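Local coordinates for protein N-acetylmuramoyl-L-alanine amidase (Clostridium intestinale URNW, PDB 6SRT) that probably cleaves the amide bond between N-acetylmuramic acid and L-alanine in bacterial peptidoglycan, acting as a zinc-dependent endolysin amidase, at residues G72-I77 and G93-G98. Numbering follows the deposited sequence.
With PO4 (phosphate ion), chain E.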
loop_
_atom_site.group_PDB
_atom_site.type_symbol
_atom_site.label_atom_id
_atom_site.label_comp_id
_atom_site.label_asym_id
_atom_site.label_seq_id
_atom_site.Cartn_x
_atom_site.Cartn_y
_atom_site.Cartn_z
ATOM N N GLY A 72 6.102 -0.824 6.697
ATOM C CA GLY A 72 5.199 0.270 6.998
ATOM C C GLY A 72 3.926 0.280 6.190
ATOM O O GLY A 72 3.012 1.023 6.538
ATOM N N TYR A 73 3.896 -0.469 5.087
ATOM C CA TYR A 73 2.717 -0.582 4.223
ATOM C C TYR A 73 1.774 -1.639 4.826
ATOM O O TYR A 73 2.242 -2.623 5.391
ATOM C CB TYR A 73 3.142 -1.063 2.819
ATOM C CG TYR A 73 4.260 -0.259 2.219
ATOM C CD1 TYR A 73 4.189 1.091 2.005
ATOM C CD2 TYR A 73 5.442 -0.923 1.884
ATOM C CE1 TYR A 73 5.228 1.777 1.385
ATOM C CE2 TYR A 73 6.478 -0.268 1.269
ATOM C CZ TYR A 73 6.402 1.099 1.085
ATOM O OH TYR A 73 7.430 1.729 0.431
ATOM N N HIS A 74 0.472 -1.443 4.607
ATOM C CA HIS A 74 -0.513 -2.477 4.945
ATOM C C HIS A 74 -0.516 -3.615 3.923
ATOM O O HIS A 74 -0.832 -4.762 4.297
ATOM C CB HIS A 74 -1.879 -1.862 5.068
ATOM C CG HIS A 74 -1.936 -0.881 6.190
ATOM N ND1 HIS A 74 -1.665 0.454 5.976
ATOM C CD2 HIS A 74 -2.209 -1.081 7.510
ATOM C CE1 HIS A 74 -1.737 1.049 7.174
ATOM N NE2 HIS A 74 -2.078 0.144 8.129
ATOM N N PHE A 75 -0.152 -3.319 2.678
ATOM C CA PHE A 75 -0.145 -4.322 1.595
ATOM C C PHE A 75 1.012 -3.958 0.654
ATOM O O PHE A 75 1.295 -2.788 0.381
ATOM C CB PHE A 75 -1.449 -4.288 0.793
ATOM C CG PHE A 75 -2.641 -4.595 1.654
ATOM C CD1 PHE A 75 -2.996 -5.886 1.948
ATOM C CD2 PHE A 75 -3.381 -3.521 2.221
ATOM C CE1 PHE A 75 -4.078 -6.145 2.779
ATOM C CE2 PHE A 75 -4.426 -3.766 3.077
ATOM C CZ PHE A 75 -4.768 -5.079 3.340
ATOM N N TYR A 76 1.564 -5.018 0.055
ATOM C CA TYR A 76 2.667 -4.934 -0.940
ATOM C C TYR A 76 2.321 -5.862 -2.105
ATOM O O TYR A 76 2.129 -7.071 -1.877
ATOM C CB TYR A 76 3.982 -5.333 -0.253
ATOM C CG TYR A 76 5.142 -5.494 -1.187
ATOM C CD1 TYR A 76 5.418 -4.551 -2.169
ATOM C CD2 TYR A 76 6.028 -6.563 -1.078
ATOM C CE1 TYR A 76 6.489 -4.711 -3.040
ATOM C CE2 TYR A 76 7.120 -6.726 -1.901
ATOM C CZ TYR A 76 7.390 -5.764 -2.847
ATOM O OH TYR A 76 8.446 -5.859 -3.709
ATOM N N ILE A 77 2.244 -5.292 -3.280
ATOM C CA ILE A 77 1.811 -5.998 -4.495
ATOM C C ILE A 77 3.037 -6.187 -5.352
ATOM O O ILE A 77 3.574 -5.195 -5.946
ATOM C CB ILE A 77 0.682 -5.272 -5.222
ATOM C CG1 ILE A 77 -0.461 -4.953 -4.257
ATOM C CG2 ILE A 77 0.247 -6.129 -6.378
ATOM C CD1 ILE A 77 -1.592 -4.255 -4.893
ATOM N N GLY A 93 0.227 2.202 10.277
ATOM C CA GLY A 93 1.417 1.899 9.462
ATOM C C GLY A 93 2.465 2.979 9.593
ATOM O O GLY A 93 2.345 3.925 10.428
ATOM N N SER A 94 3.468 2.853 8.750
ATOM C CA SER A 94 4.582 3.783 8.656
ATOM C C SER A 94 4.895 4.028 7.187
ATOM O O SER A 94 5.902 3.508 6.658
ATOM C CB SER A 94 5.850 3.201 9.344
ATOM O OG SER A 94 5.619 2.907 10.713
ATOM N N HIS A 95 4.014 4.721 6.527
ATOM C CA HIS A 95 4.137 4.949 5.071
ATOM C C HIS A 95 3.929 6.393 4.673
ATOM O O HIS A 95 4.466 6.757 3.607
ATOM C CB HIS A 95 3.277 3.989 4.264
ATOM C CG HIS A 95 1.798 4.227 4.461
ATOM N ND1 HIS A 95 1.056 5.090 3.705
ATOM C CD2 HIS A 95 0.980 3.772 5.444
ATOM C CE1 HIS A 95 -0.160 5.147 4.207
ATOM N NE2 HIS A 95 -0.244 4.337 5.258
ATOM N N ALA A 96 3.225 7.229 5.432
ATOM C CA ALA A 96 2.946 8.630 5.016
ATOM C C ALA A 96 2.805 9.456 6.303
ATOM O O ALA A 96 1.696 9.655 6.784
ATOM C CB ALA A 96 1.753 8.739 4.145
ATOM N N PRO A 97 3.946 9.868 6.924
ATOM C CA PRO A 97 3.863 10.634 8.153
ATOM C C PRO A 97 2.900 11.833 7.997
ATOM O O PRO A 97 2.960 12.590 7.035
ATOM C CB PRO A 97 5.285 11.072 8.432
ATOM C CG PRO A 97 6.129 10.022 7.722
ATOM C CD PRO A 97 5.325 9.690 6.479
ATOM N N GLY A 98 2.014 11.961 8.960
ATOM C CA GLY A 98 0.972 12.960 8.993
ATOM C C GLY A 98 -0.384 12.419 8.684
ATOM O O GLY A 98 -1.348 12.987 9.219
HETATM P P PO4 E . 8.219 5.087 -0.363
HETATM O O1 PO4 E . 7.625 6.425 -0.468
HETATM O O2 PO4 E . 9.358 5.023 0.641
HETATM O O3 PO4 E . 8.817 4.659 -1.790
HETATM O O4 PO4 E . 7.070 4.264 0.053
#
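Gly72 O accepts a hydrogen bond from Ser94 N at 2.9 Å, lying in the carbonyl plane on a lone pair, with an N-H...O angle of 157°. Gly93 CA adds a bent, weak CA-H...O contact to the same oxygen, and the ring of His95 turns its edge to it, with CD2 3.6 Å from Gly72 O. In return, Gly72 CA lies 3.3 Å from Ser94 O in a straighter CA-H...O contact. Glycine suits both 72 and 93, because a beta carbon at either place would run into the facing segment.

The rings of His74 and His95 are steeply inclined, their planes at 77°, and His95 NE2 comes to the edge of the His74 ring, 4.1 Å from His74 CE1. Imidazole suits both places because it can hold two polar partners at once: Gly105 N and Ala91 O for His74, Ala103 O and the side chain of His47 for His95. With CG between backbone N and carbonyl carbon (chi1 67°), His95 swings its ring alongside the Gly72 carbonyl.

The backbone sets His95 CB 3.8 Å from Tyr73 CD1. Tyrosine offers this apolar ring while its hydroxyl reaches the pocket, where Tyr73 OH donates to phosphate O4 at 2.6 Å, at the ring edge, and also bonds a glycerol; both molecules probably came from the crystallisation liquor. His95 ND1 holds the zinc ligand His47 from the second shell, and the Tyr73 side chain lies about 5 Å from the zinc ion, placing the contact at the metal site of an Amidase_2 (PGRP-like) fold.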